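Local coordinates for protein phenylacetate-coenzyme A ligase (Bacteroides vulgatus, PDB 3LAX) that is a CoA ligase of the AMP-binding family, represented here by its compact alpha/beta C-terminal domain, at residues I7-V12 / D44-E49; S31-T36 / A99-D104; E49-Q54 / K85-G90. One frame throughout, in Å; residues are numbered along the deposited sequence.

How the contacts relate
Strand 43-52 runs through contacts 1 and 3, which share Glu49 and lie on opposite sides of the chain's centre, about 20 Å apart between centres. Contact 2 uses the neighbouring strand 32-40, so all three contacts converge on one mixed sheet. Contacts 2 and 3 add the outermost strands, 102-104 and 83-87, each by parallel backbone hydrogen bonds; contact 1 instead lays a small hairpin against the sheet mainly through side chains, without backbone pairing. Contacts 1 and 2 are partly buried, whereas contact 3 is a surface contact. Their polar chemistry differs too: a long, doubtful salt bridge in contact 1, an arginine-aspartate-water cluster in contact 2, and a carboxylate gripping a loop in contact 3.

Contact 1: I7-V12 / D44-E49; sequences IILKGV and DEMTVE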
ATOM      1  N   ILE A   7      11.204  -7.261  -0.179  1.00 25.07           N
ATOM      2  CA  ILE A   7      11.383  -6.731   1.155  1.00 25.11           C
ATOM      3  C   ILE A   7      11.113  -7.824   2.166  1.00 24.35           C
ATOM      4  O   ILE A   7      10.549  -8.868   1.844  1.00 25.21           O
ATOM      5  CB  ILE A   7      10.483  -5.522   1.417  1.00 26.93           C
ATOM      6  CG1 ILE A   7       9.015  -5.928   1.364  1.00 25.92           C
ATOM      7  CG2 ILE A   7      10.760  -4.441   0.392  1.00 27.43           C
ATOM      8  CD1 ILE A   7       8.050  -4.795   1.646  1.00 28.90           C
ATOM      9  N   ILE A   8      11.547  -7.593   3.391  1.00 24.60           N
ATOM     10  CA  ILE A   8      11.328  -8.544   4.467  0.50 26.19           C
ATOM     11  C   ILE A   8      10.698  -7.820   5.646  1.00 27.26           C
ATOM     12  O   ILE A   8      11.236  -6.821   6.126  1.00 29.68           O
ATOM     13  CB  ILE A   8      12.646  -9.207   4.889  0.50 27.89           C
ATOM     14  CG1 ILE A   8      13.211 -10.030   3.726  0.50 28.13           C
ATOM     15  CG2 ILE A   8      12.436 -10.078   6.117  0.50 28.89           C
ATOM     16  CD1 ILE A   8      14.606 -10.568   3.978  0.50 29.76           C
ATOM     17  N   LEU A   9       9.552  -8.313   6.096  1.00 26.84           N
ATOM     18  CA  LEU A   9       8.820  -7.680   7.181  1.00 29.07           C
ATOM     19  C   LEU A   9       8.383  -8.738   8.185  1.00 30.85           C
ATOM     20  O   LEU A   9       7.677  -9.681   7.828  1.00 28.87           O
ATOM     21  CB  LEU A   9       7.610  -6.933   6.626  1.00 29.29           C
ATOM     22  CG  LEU A   9       6.724  -6.223   7.645  1.00 29.76           C
ATOM     23  CD1 LEU A   9       7.434  -5.015   8.243  1.00 31.74           C
ATOM     24  CD2 LEU A   9       5.449  -5.799   6.972  1.00 30.17           C
ATOM     25  N   LYS A  10       8.796  -8.556   9.440  1.00 36.24           N
ATOM     26  CA  LYS A  10       8.538  -9.545  10.483  0.50 38.12           C
ATOM     27  C   LYS A  10       8.789 -10.980  10.011  1.00 37.81           C
ATOM     28  O   LYS A  10       7.942 -11.856  10.226  1.00 38.80           O
ATOM     29  CB  LYS A  10       7.100  -9.413  10.994  0.50 39.16           C
ATOM     30  CG  LYS A  10       6.981  -8.722  12.342  0.50 39.88           C
ATOM     31  CD  LYS A  10       7.885  -7.509  12.421  0.50 39.19           C
ATOM     32  CE  LYS A  10       7.859  -6.915  13.813  0.50 38.98           C
ATOM     33  NZ  LYS A  10       8.993  -5.980  14.040  0.50 38.82           N
ATOM     34  N   GLY A  11       9.928 -11.210   9.363  1.00 36.23           N
ATOM     35  CA  GLY A  11      10.303 -12.536   8.902  1.00 34.57           C
ATOM     36  C   GLY A  11       9.700 -12.960   7.576  1.00 30.71           C
ATOM     37  O   GLY A  11      10.084 -13.992   7.031  1.00 31.16           O
ATOM     38  N   VAL A  12       8.767 -12.169   7.050  1.00 25.13           N
ATOM     39  CA  VAL A  12       8.023 -12.556   5.855  1.00 21.87           C
ATOM     40  C   VAL A  12       8.552 -11.847   4.610  1.00 19.84           C
ATOM     41  O   VAL A  12       8.568 -10.613   4.545  1.00 20.84           O
ATOM     42  CB  VAL A  12       6.506 -12.254   6.009  1.00 20.47           C
ATOM     43  CG1 VAL A  12       5.741 -12.670   4.756  1.00 21.19           C
ATOM     44  CG2 VAL A  12       5.938 -12.939   7.256  1.00 23.44           C
ATOM     45  N   ASP A  44       7.559  -3.744  13.564  1.00 39.70           N
ATOM     46  CA  ASP A  44       7.520  -3.143  12.242  1.00 35.24           C
ATOM     47  C   ASP A  44       6.102  -3.112  11.691  1.00 32.40           C
ATOM     48  O   ASP A  44       5.323  -4.049  11.880  1.00 34.45           O
ATOM     49  CB  ASP A  44       8.417  -3.920  11.280  1.00 33.94           C
ATOM     50  CG  ASP A  44       9.888  -3.801  11.623  1.00 35.25           C
ATOM     51  OD1 ASP A  44      10.244  -2.938  12.463  1.00 35.48           O
ATOM     52  OD2 ASP A  44      10.682  -4.573  11.041  1.00 34.18           O
ATOM     53  N   GLU A  45       5.780  -2.030  10.998  1.00 27.85           N
ATOM     54  CA  GLU A  45       4.472  -1.870  10.394  1.00 27.82           C
ATOM     55  C   GLU A  45       4.629  -1.526   8.921  1.00 24.08           C
ATOM     56  O   GLU A  45       5.579  -0.850   8.536  1.00 23.56           O
ATOM     57  CB  GLU A  45       3.694  -0.756  11.090  1.00 34.06           C
ATOM     58  CG  GLU A  45       2.930  -1.176  12.328  1.00 42.42           C
ATOM     59  CD  GLU A  45       1.858  -0.168  12.699  1.00 48.20           C
ATOM     60  OE1 GLU A  45       2.206   0.915  13.220  1.00 50.87           O
ATOM     61  OE2 GLU A  45       0.664  -0.456  12.460  1.00 50.50           O
HETATM   62  N   MSE A  46       3.693  -1.998   8.104  1.00 21.84           N
HETATM   63  CA  MSE A  46       3.613  -1.599   6.709  1.00 18.27           C
HETATM   64  C   MSE A  46       2.363  -0.768   6.497  1.00 16.90           C
HETATM   65  O   MSE A  46       1.277  -1.191   6.870  1.00 18.12           O
HETATM   66  CB  MSE A  46       3.553  -2.822   5.784  1.00 20.05           C
HETATM   67  CG  MSE A  46       3.230  -2.457   4.338  1.00 20.52           C
HETATM   68 SE   MSE A  46       2.992  -3.935   3.094  0.70 26.21          SE
HETATM   69  CE  MSE A  46       4.822  -4.528   3.058  1.00 24.42           C
ATOM     70  N   THR A  47       2.526   0.408   5.898  1.00 15.53           N
ATOM     71  CA  THR A  47       1.391   1.204   5.446  1.00 15.32           C
ATOM     72  C   THR A  47       1.395   1.206   3.924  1.00 15.55           C
ATOM     73  O   THR A  47       2.448   1.355   3.299  1.00 16.96           O
ATOM     74  CB  THR A  47       1.477   2.656   5.968  1.00 16.89           C
ATOM     75  OG1 THR A  47       1.469   2.644   7.400  1.00 19.30           O
ATOM     76  CG2 THR A  47       0.291   3.482   5.463  1.00 18.13           C
ATOM     77  N   VAL A  48       0.222   1.016   3.325  1.00 13.54           N
ATOM     78  CA  VAL A  48       0.086   1.129   1.892  1.00 13.56           C
ATOM     79  C   VAL A  48      -0.856   2.299   1.602  1.00 12.92           C
ATOM     80  O   VAL A  48      -2.061   2.203   1.829  1.00 14.72           O
ATOM     81  CB  VAL A  48      -0.443  -0.177   1.253  1.00 13.13           C
ATOM     82  CG1 VAL A  48      -0.619  -0.004  -0.254  1.00 16.11           C
ATOM     83  CG2 VAL A  48       0.501  -1.352   1.565  1.00 14.29           C
ATOM     84  N   GLU A  49      -0.280   3.395   1.128  1.00 13.80           N
ATOM     85  CA  GLU A  49      -1.065   4.541   0.671  1.00 13.91           C
ATOM     86  C   GLU A  49      -1.317   4.374  -0.819  1.00 14.82           C
ATOM     87  O   GLU A  49      -0.424   3.994  -1.577  1.00 15.37           O
ATOM     88  CB  GLU A  49      -0.300   5.840   0.890  1.00 15.43           C
ATOM     89  CG  GLU A  49      -0.222   6.276   2.337  1.00 17.08           C
ATOM     90  CD  GLU A  49       0.673   7.480   2.530  1.00 19.86           C
ATOM     91  OE1 GLU A  49       1.886   7.383   2.242  1.00 20.75           O
ATOM     92  OE2 GLU A  49       0.163   8.533   2.963  1.00 23.78           O
TER
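Lys10 and Asp44 mark the nearest approach of the two backbones, 6.7 Å between their CA atoms, while the axes of strands 7-9 and 44-49 stay 8.8 Å apart at an angle of 124°, too far for sheet pairing. The arrangement is a beta hairpin resting on the mixed sheet of the domain: a type I' turn from Leu9 to Val12, closed by two backbone hydrogen bonds between those residues, joins strands 7-9 and 12-14. Leu9, with CG anti to the backbone N (chi1 179°), spreads its two methyls over successive inward-facing residues of strand 44-49. Its CD1 lies 3.4 Å from Asp44 CB, the side chains sliding past each other in opposite directions, and its CD2 sits 3.7 Å from Met46 CB. Met46 is a selenomethionine whose chain runs straight, then bends at the selenium (chi3 -69°), which swings its terminal methyl toward Ile7. The layer continues into Ile35 and Leu37 on the next strand and Ile14 on the hairpin's other arm. At the turn, Lys10 reaches toward Asp44, but the ion pair is long (NZ to OD1 3.6 Å) and doubtful, because this conformer, one of two, brings NZ too close to Asp44 N, another donor. Asp44 is held more firmly elsewhere: OD1 bonds to Thr39 OG1, and OD2 forms a salt bridge with Arg106, whose NH1 also donates to Ile8 O and so ties the hairpin to the sheet. Ile7 CD1 meets Met46 CE at 3.5 Å, the two side chains crossing at about a right angle.

Contact 2: S31-T36 / A99-D104; sequences SDYLIT and AVRVKD
Ile35 joins the two segments through its backbone: its N donates to Arg101 O at 2.9 Å, and its O accepts from Lys103 N at 2.8 Å. Its neighbour in register is Val102, between those two partners, as expected of a parallel beta pair. CA-H...O contacts, from Val102 CA to Ile35 O and from Thr36 CA to Lys103 O, fill in the same seam.

The charged interactions centre on Arg101. Its chain is bent at chi2 (-59°), turning the guanidinium back toward the start of strand 32-36. There NH1 donates to Asp32 OD1 at 3.1 Å in a nearly straight salt bridge (171°), within the guanidinium plane and on the carboxylate's anti lone pair. A water completes the cluster: it donates to Asp32 OD1 at 2.8 Å, accepts from Arg101 NH2 at 2.9 Å and also bonds to Ser31 OG. Held at NH1 and NH2 by aspartate and water, the guanidinium is probably restricted in rotation.

Aromatic and apolar contacts complete the interface. Arg101 CD stands over one face of the Tyr33 ring, 3.9 Å from the ring centroid, in a CH-pi contact. The guanidinium continues past the CE2 side of the ring, with the two planes 29° apart. Tyr33 OH bonds to Glu20 OE1, which helps to fix the ring beneath the arginine. On the face away from Tyr33 and Ile35, Leu34 CD2 packs on Lys103 CE at 3.9 Å.

In the fold, this pairing adds outer strand 102-104 to strand 32-40, whose other edge bonds to strand 43-52. Helix 16-24 covers the face carrying Tyr33 and Ile35, with Ile19 and Leu23 against them, and Pro16, at the start of this helix, touches both Ile35 and Val102.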
ATOM      1  N   SER A  31      -3.004   4.682 -10.273  1.00 14.98           N
ATOM      2  CA  SER A  31      -1.896   3.731 -10.353  1.00 15.24           C
ATOM      3  C   SER A  31      -0.776   4.036  -9.369  1.00 15.39           C
ATOM      4  O   SER A  31       0.132   3.235  -9.202  1.00 19.52           O
ATOM      5  CB  SER A  31      -1.304   3.733 -11.758  1.00 16.17           C
ATOM      6  OG  SER A  31      -0.633   4.953 -11.996  1.00 18.29           O
ATOM      7  N   ASP A  32      -0.821   5.193  -8.721  1.00 15.34           N
ATOM      8  CA  ASP A  32       0.243   5.559  -7.803  1.00 16.22           C
ATOM      9  C   ASP A  32      -0.033   5.154  -6.375  1.00 15.08           C
ATOM     10  O   ASP A  32      -1.113   5.404  -5.836  1.00 17.50           O
ATOM     11  CB  ASP A  32       0.544   7.053  -7.894  1.00 18.48           C
ATOM     12  CG  ASP A  32       1.072   7.427  -9.250  1.00 19.15           C
ATOM     13  OD1 ASP A  32       2.226   7.039  -9.547  1.00 21.38           O
ATOM     14  OD2 ASP A  32       0.326   8.054 -10.035  1.00 20.91           O
ATOM     15  N   TYR A  33       0.961   4.513  -5.773  1.00 15.35           N
ATOM     16  CA  TYR A  33       0.867   4.001  -4.426  1.00 15.73           C
ATOM     17  C   TYR A  33       2.242   4.141  -3.784  1.00 15.40           C
ATOM     18  O   TYR A  33       3.262   4.337  -4.475  1.00 17.58           O
ATOM     19  CB  TYR A  33       0.451   2.527  -4.448  1.00 15.59           C
ATOM     20  CG  TYR A  33       1.505   1.645  -5.082  1.00 15.46           C
ATOM     21  CD1 TYR A  33       2.423   0.970  -4.301  1.00 17.32           C
ATOM     22  CD2 TYR A  33       1.587   1.505  -6.461  1.00 17.01           C
ATOM     23  CE1 TYR A  33       3.404   0.169  -4.877  1.00 18.73           C
ATOM     24  CE2 TYR A  33       2.556   0.703  -7.048  1.00 18.67           C
ATOM     25  CZ  TYR A  33       3.464   0.046  -6.248  1.00 18.62           C
ATOM     26  OH  TYR A  33       4.444  -0.744  -6.821  1.00 20.41           O
ATOM     27  N   LEU A  34       2.269   4.062  -2.464  1.00 14.33           N
ATOM     28  CA  LEU A  34       3.520   4.132  -1.730  1.00 15.40           C
ATOM     29  C   LEU A  34       3.435   3.210  -0.536  1.00 14.92           C
ATOM     30  O   LEU A  34       2.503   3.296   0.251  1.00 15.70           O
ATOM     31  CB  LEU A  34       3.771   5.560  -1.249  1.00 17.48           C
ATOM     32  CG  LEU A  34       5.048   5.751  -0.432  1.00 18.20           C
ATOM     33  CD1 LEU A  34       6.276   5.413  -1.269  1.00 19.18           C
ATOM     34  CD2 LEU A  34       5.118   7.178   0.104  1.00 20.96           C
ATOM     35  N   ILE A  35       4.399   2.301  -0.432  1.00 15.24           N
ATOM     36  CA  ILE A  35       4.466   1.377   0.679  1.00 14.77           C
ATOM     37  C   ILE A  35       5.489   1.942   1.655  1.00 14.90           C
ATOM     38  O   ILE A  35       6.648   2.136   1.292  1.00 16.14           O
ATOM     39  CB  ILE A  35       4.955  -0.009   0.203  1.00 14.78           C
ATOM     40  CG1 ILE A  35       4.011  -0.598  -0.858  1.00 15.68           C
ATOM     41  CG2 ILE A  35       5.114  -0.956   1.368  1.00 16.43           C
ATOM     42  CD1 ILE A  35       4.640  -1.753  -1.662  1.00 17.55           C
ATOM     43  N   THR A  36       5.067   2.238   2.878  1.00 15.57           N
ATOM     44  CA  THR A  36       5.995   2.769   3.874  1.00 16.32           C
ATOM     45  C   THR A  36       6.213   1.750   4.982  1.00 16.48           C
ATOM     46  O   THR A  36       5.253   1.248   5.569  1.00 17.76           O
ATOM     47  CB  THR A  36       5.505   4.100   4.499  1.00 17.39           C
ATOM     48  OG1 THR A  36       5.365   5.088   3.472  1.00 20.49           O
ATOM     49  CG2 THR A  36       6.517   4.605   5.539  1.00 18.98           C
ATOM     50  N   ALA A  99      10.671   5.900 -10.014  1.00 47.64           N
ATOM     51  CA  ALA A  99       9.507   5.284  -9.386  1.00 46.40           C
ATOM     52  C   ALA A  99       9.846   4.645  -8.034  1.00 44.42           C
ATOM     53  O   ALA A  99       9.983   3.429  -7.930  1.00 44.96           O
ATOM     54  CB  ALA A  99       8.876   4.257 -10.324  1.00 46.65           C
ATOM     55  N   VAL A 100       9.986   5.475  -7.004  1.00 40.89           N
ATOM     56  CA  VAL A 100      10.179   4.990  -5.638  1.00 35.70           C
ATOM     57  C   VAL A 100       8.835   4.535  -5.057  1.00 29.38           C
ATOM     58  O   VAL A 100       8.011   5.362  -4.655  1.00 30.18           O
ATOM     59  CB  VAL A 100      10.788   6.093  -4.746  1.00 37.92           C
ATOM     60  CG1 VAL A 100      10.877   5.638  -3.297  1.00 38.86           C
ATOM     61  CG2 VAL A 100      12.162   6.500  -5.272  1.00 39.59           C
ATOM     62  N   ARG A 101       8.611   3.221  -5.026  1.00 22.30           N
ATOM     63  CA  ARG A 101       7.328   2.669  -4.585  1.00 18.80           C
ATOM     64  C   ARG A 101       7.364   2.228  -3.136  1.00 16.90           C
ATOM     65  O   ARG A 101       6.325   2.017  -2.525  1.00 18.31           O
ATOM     66  CB  ARG A 101       6.903   1.493  -5.457  1.00 19.75           C
ATOM     67  CG  ARG A 101       6.618   1.862  -6.887  1.00 21.49           C
ATOM     68  CD  ARG A 101       5.508   2.904  -6.988  1.00 22.08           C
ATOM     69  NE  ARG A 101       4.932   2.880  -8.323  1.00 24.13           N
ATOM     70  CZ  ARG A 101       4.157   3.836  -8.827  1.00 25.17           C
ATOM     71  NH1 ARG A 101       3.871   4.911  -8.103  1.00 26.17           N
ATOM     72  NH2 ARG A 101       3.667   3.715 -10.056  1.00 25.35           N
ATOM     73  N   VAL A 102       8.567   2.070  -2.599  1.00 17.07           N
ATOM     74  CA  VAL A 102       8.735   1.654  -1.223  1.00 17.27           C
ATOM     75  C   VAL A 102       9.619   2.650  -0.496  1.00 18.93           C
ATOM     76  O   VAL A 102      10.718   2.964  -0.965  1.00 23.47           O
ATOM     77  CB  VAL A 102       9.389   0.256  -1.141  1.00 18.13           C
ATOM     78  CG1 VAL A 102       9.507  -0.194   0.307  1.00 19.26           C
ATOM     79  CG2 VAL A 102       8.590  -0.734  -1.951  1.00 18.92           C
ATOM     80  N   LYS A 103       9.130   3.152   0.636  1.00 18.50           N
ATOM     81  CA  LYS A 103       9.910   3.992   1.535  1.00 19.74           C
ATOM     82  C   LYS A 103      10.136   3.216   2.833  1.00 20.54           C
ATOM     83  O   LYS A 103       9.204   2.979   3.600  1.00 21.47           O
ATOM     84  CB  LYS A 103       9.192   5.319   1.799  1.00 24.19           C
ATOM     85  CG  LYS A 103       9.898   6.200   2.815  1.00 28.04           C
ATOM     86  CD  LYS A 103       9.582   7.668   2.616  1.00 33.69           C
ATOM     87  CE  LYS A 103       8.093   7.909   2.552  1.00 35.31           C
ATOM     88  NZ  LYS A 103       7.752   9.364   2.655  1.00 36.01           N
ATOM     89  N   ASP A 104      11.379   2.800   3.062  1.00 19.98           N
ATOM     90  CA  ASP A 104      11.704   1.970   4.214  1.00 21.66           C
ATOM     91  C   ASP A 104      12.476   2.799   5.232  1.00 22.92           C
ATOM     92  O   ASP A 104      13.658   3.098   5.049  1.00 24.68           O
ATOM     93  CB  ASP A 104      12.518   0.743   3.787  1.00 21.14           C
ATOM     94  CG  ASP A 104      12.626  -0.302   4.881  1.00 21.30           C
ATOM     95  OD1 ASP A 104      12.376   0.016   6.066  1.00 20.92           O
ATOM     96  OD2 ASP A 104      12.966  -1.462   4.551  1.00 25.10           O
TER
HETATM   97  O   HOH W   1       2.037   5.361 -11.824  1.00 21.31           O
HETATM   98  O   HOH W   2       5.101   6.043  -5.239  1.00 46.43           O

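Contact 3: E49-Q54 / K85-G90; sequences EVELSQ and KLVPKG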
ATOM      1  N   GLU A  49      -0.280   3.395   1.128  1.00 13.80           N
ATOM      2  CA  GLU A  49      -1.065   4.541   0.671  1.00 13.91           C
ATOM      3  C   GLU A  49      -1.317   4.374  -0.819  1.00 14.82           C
ATOM      4  O   GLU A  49      -0.424   3.994  -1.577  1.00 15.37           O
ATOM      5  CB  GLU A  49      -0.300   5.840   0.890  1.00 15.43           C
ATOM      6  CG  GLU A  49      -0.222   6.276   2.337  1.00 17.08           C
ATOM      7  CD  GLU A  49       0.673   7.480   2.530  1.00 19.86           C
ATOM      8  OE1 GLU A  49       1.886   7.383   2.242  1.00 20.75           O
ATOM      9  OE2 GLU A  49       0.163   8.533   2.963  1.00 23.78           O
ATOM     10  N   VAL A  50      -2.538   4.643  -1.252  1.00 14.60           N
ATOM     11  CA  VAL A  50      -2.835   4.596  -2.675  0.50 15.53           C
ATOM     12  C   VAL A  50      -3.776   5.728  -3.033  1.00 14.32           C
ATOM     13  O   VAL A  50      -4.714   6.042  -2.292  1.00 14.82           O
ATOM     14  CB  VAL A  50      -3.393   3.220  -3.136  0.50 16.45           C
ATOM     15  CG1 VAL A  50      -4.599   2.814  -2.313  0.50 14.08           C
ATOM     16  CG2 VAL A  50      -3.724   3.241  -4.628  0.50 16.55           C
ATOM     17  N   GLU A  51      -3.491   6.360  -4.161  1.00 14.75           N
ATOM     18  CA  GLU A  51      -4.322   7.460  -4.624  1.00 14.35           C
ATOM     19  C   GLU A  51      -5.658   6.964  -5.130  1.00 14.32           C
ATOM     20  O   GLU A  51      -5.750   5.945  -5.832  1.00 15.41           O
ATOM     21  CB  GLU A  51      -3.625   8.233  -5.738  1.00 15.62           C
ATOM     22  CG  GLU A  51      -2.429   8.993  -5.267  1.00 15.56           C
ATOM     23  CD  GLU A  51      -1.887   9.952  -6.316  1.00 17.95           C
ATOM     24  OE1 GLU A  51      -2.485  10.065  -7.406  1.00 20.71           O
ATOM     25  OE2 GLU A  51      -0.848  10.590  -6.046  1.00 20.21           O
ATOM     26  N   LEU A  52      -6.698   7.721  -4.804  1.00 14.66           N
ATOM     27  CA  LEU A  52      -7.996   7.496  -5.397  1.00 15.31           C
ATOM     28  C   LEU A  52      -7.986   7.953  -6.843  1.00 15.68           C
ATOM     29  O   LEU A  52      -7.238   8.872  -7.220  1.00 17.46           O
ATOM     30  CB  LEU A  52      -9.054   8.281  -4.631  1.00 16.37           C
ATOM     31  CG  LEU A  52      -9.300   7.796  -3.205  1.00 17.22           C
ATOM     32  CD1 LEU A  52     -10.097   8.847  -2.438  1.00 18.78           C
ATOM     33  CD2 LEU A  52     -10.029   6.455  -3.211  1.00 17.15           C
ATOM     34  N   SER A  53      -8.814   7.312  -7.656  1.00 16.39           N
ATOM     35  CA  SER A  53      -9.064   7.791  -9.002  1.00 16.65           C
ATOM     36  C   SER A  53      -9.797   9.132  -8.923  1.00 17.03           C
ATOM     37  O   SER A  53     -10.575   9.360  -7.994  1.00 18.65           O
ATOM     38  CB  SER A  53      -9.952   6.800  -9.747  1.00 17.60           C
ATOM     39  OG  SER A  53     -10.374   7.367 -10.971  1.00 18.48           O
ATOM     40  N   GLN A  54      -9.563  10.016  -9.885  1.00 18.16           N
ATOM     41  CA  GLN A  54     -10.310  11.275  -9.900  1.00 20.18           C
ATOM     42  C   GLN A  54     -11.787  11.013 -10.125  1.00 20.61           C
ATOM     43  O   GLN A  54     -12.608  11.887  -9.883  1.00 22.70           O
ATOM     44  CB  GLN A  54      -9.772  12.256 -10.946  1.00 23.69           C
ATOM     45  CG  GLN A  54      -9.737  11.713 -12.352  1.00 26.74           C
ATOM     46  CD  GLN A  54      -8.383  11.136 -12.701  1.00 29.13           C
ATOM     47  OE1 GLN A  54      -7.901  10.213 -12.037  1.00 27.99           O
ATOM     48  NE2 GLN A  54      -7.754  11.683 -13.737  1.00 30.14           N
ATOM     49  N   LYS A  85      -4.303   3.077   3.417  1.00 15.51           N
ATOM     50  CA  LYS A  85      -4.801   4.444   3.490  0.50 16.47           C
ATOM     51  C   LYS A  85      -5.063   4.970   2.087  1.00 15.59           C
ATOM     52  O   LYS A  85      -4.141   5.072   1.275  1.00 17.19           O
ATOM     53  CB  LYS A  85      -3.791   5.348   4.198  0.50 19.53           C
ATOM     54  CG  LYS A  85      -3.515   4.971   5.644  0.50 22.18           C
ATOM     55  CD  LYS A  85      -2.566   5.962   6.296  0.50 24.81           C
ATOM     56  CE  LYS A  85      -2.321   5.609   7.749  0.50 27.28           C
ATOM     57  NZ  LYS A  85      -1.363   6.557   8.378  0.50 29.27           N
ATOM     58  N   LEU A  86      -6.318   5.317   1.809  1.00 16.37           N
ATOM     59  CA  LEU A  86      -6.661   5.891   0.523  1.00 16.77           C
ATOM     60  C   LEU A  86      -6.466   7.396   0.642  1.00 17.23           C
ATOM     61  O   LEU A  86      -6.929   8.015   1.605  1.00 20.01           O
ATOM     62  CB  LEU A  86      -8.100   5.541   0.137  1.00 17.51           C
ATOM     63  CG  LEU A  86      -8.331   4.024   0.145  1.00 19.67           C
ATOM     64  CD1 LEU A  86      -9.731   3.661  -0.363  1.00 24.21           C
ATOM     65  CD2 LEU A  86      -7.259   3.287  -0.644  1.00 21.68           C
ATOM     66  N   VAL A  87      -5.762   7.969  -0.326  1.00 15.39           N
ATOM     67  CA  VAL A  87      -5.400   9.377  -0.289  1.00 16.33           C
ATOM     68  C   VAL A  87      -5.899  10.048  -1.558  1.00 16.23           C
ATOM     69  O   VAL A  87      -6.143   9.381  -2.568  1.00 16.50           O
ATOM     70  CB  VAL A  87      -3.868   9.572  -0.115  1.00 16.99           C
ATOM     71  CG1 VAL A  87      -3.391   8.888   1.171  1.00 18.53           C
ATOM     72  CG2 VAL A  87      -3.095   9.045  -1.324  1.00 16.21           C
ATOM     73  N   PRO A  88      -6.068  11.371  -1.516  1.00 19.20           N
ATOM     74  CA  PRO A  88      -6.614  12.070  -2.681  1.00 20.89           C
ATOM     75  C   PRO A  88      -5.724  11.954  -3.911  1.00 18.84           C
ATOM     76  O   PRO A  88      -4.504  11.795  -3.798  1.00 19.37           O
ATOM     77  CB  PRO A  88      -6.658  13.530  -2.223  1.00 22.88           C
ATOM     78  CG  PRO A  88      -6.678  13.465  -0.733  1.00 22.61           C
ATOM     79  CD  PRO A  88      -5.858  12.273  -0.370  1.00 21.39           C
ATOM     80  N   LYS A  89      -6.334  12.037  -5.084  1.00 19.59           N
ATOM     81  CA  LYS A  89      -5.567  12.060  -6.312  1.00 22.73           C
ATOM     82  C   LYS A  89      -4.501  13.149  -6.240  1.00 22.60           C
ATOM     83  O   LYS A  89      -4.785  14.292  -5.854  1.00 24.01           O
ATOM     84  CB  LYS A  89      -6.492  12.296  -7.504  1.00 26.14           C
ATOM     85  CG  LYS A  89      -5.766  12.403  -8.829  1.00 29.92           C
ATOM     86  CD  LYS A  89      -6.748  12.515  -9.961  1.00 33.06           C
ATOM     87  CE  LYS A  89      -6.137  13.190 -11.177  1.00 37.15           C
ATOM     88  NZ  LYS A  89      -6.451  14.653 -11.208  1.00 40.72           N
ATOM     89  N   GLY A  90      -3.268  12.788  -6.586  1.00 24.80           N
ATOM     90  CA  GLY A  90      -2.167  13.738  -6.597  1.00 24.78           C
ATOM     91  C   GLY A  90      -1.384  13.836  -5.296  1.00 21.06           C
ATOM     92  O   GLY A  90      -0.350  14.497  -5.245  1.00 20.77           O
TER
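Glu49, Val50 and Glu51 pair in parallel register with Lys85, Leu86 and Val87, joining the two strands of a beta-alpha-beta unit whose connection runs through helix 60-78. Three backbone hydrogen bonds form the seam: Val50 N to Lys85 O at 3.0 Å, Val87 N to Val50 O at 2.9 Å and Leu52 N to Val87 O at 2.8 Å. CA-H...O contacts from Glu49 and Glu51 to Lys85 O and Val87 O accompany them.

Apolar contacts divide between the faces of the sheet. Leu52 crosses Leu86 at about a right angle, CD2 to CB 4.0 Å, and both rest on Leu63 of helix 60-78. On the face bearing Glu49, Lys85 and Val87, the contacts are made by aliphatic portions: Glu49 CG lies 4.1 Å from Lys85 CB, and Glu51 CG is 4.0 Å from Val87 CG2.

The polar contact beyond the strands belongs to Glu51. Its chain stays extended beyond CG (chi2 -170°), carrying the carboxylate past Pro88 to the backbone of Gly90 in the loop that follows the strand. OE2 forms a salt bridge with Lys94 and accepts from Leu92 N, while Gly90 N donates to Glu51 OE1 at 2.9 Å, approaching from above the carboxylate plane.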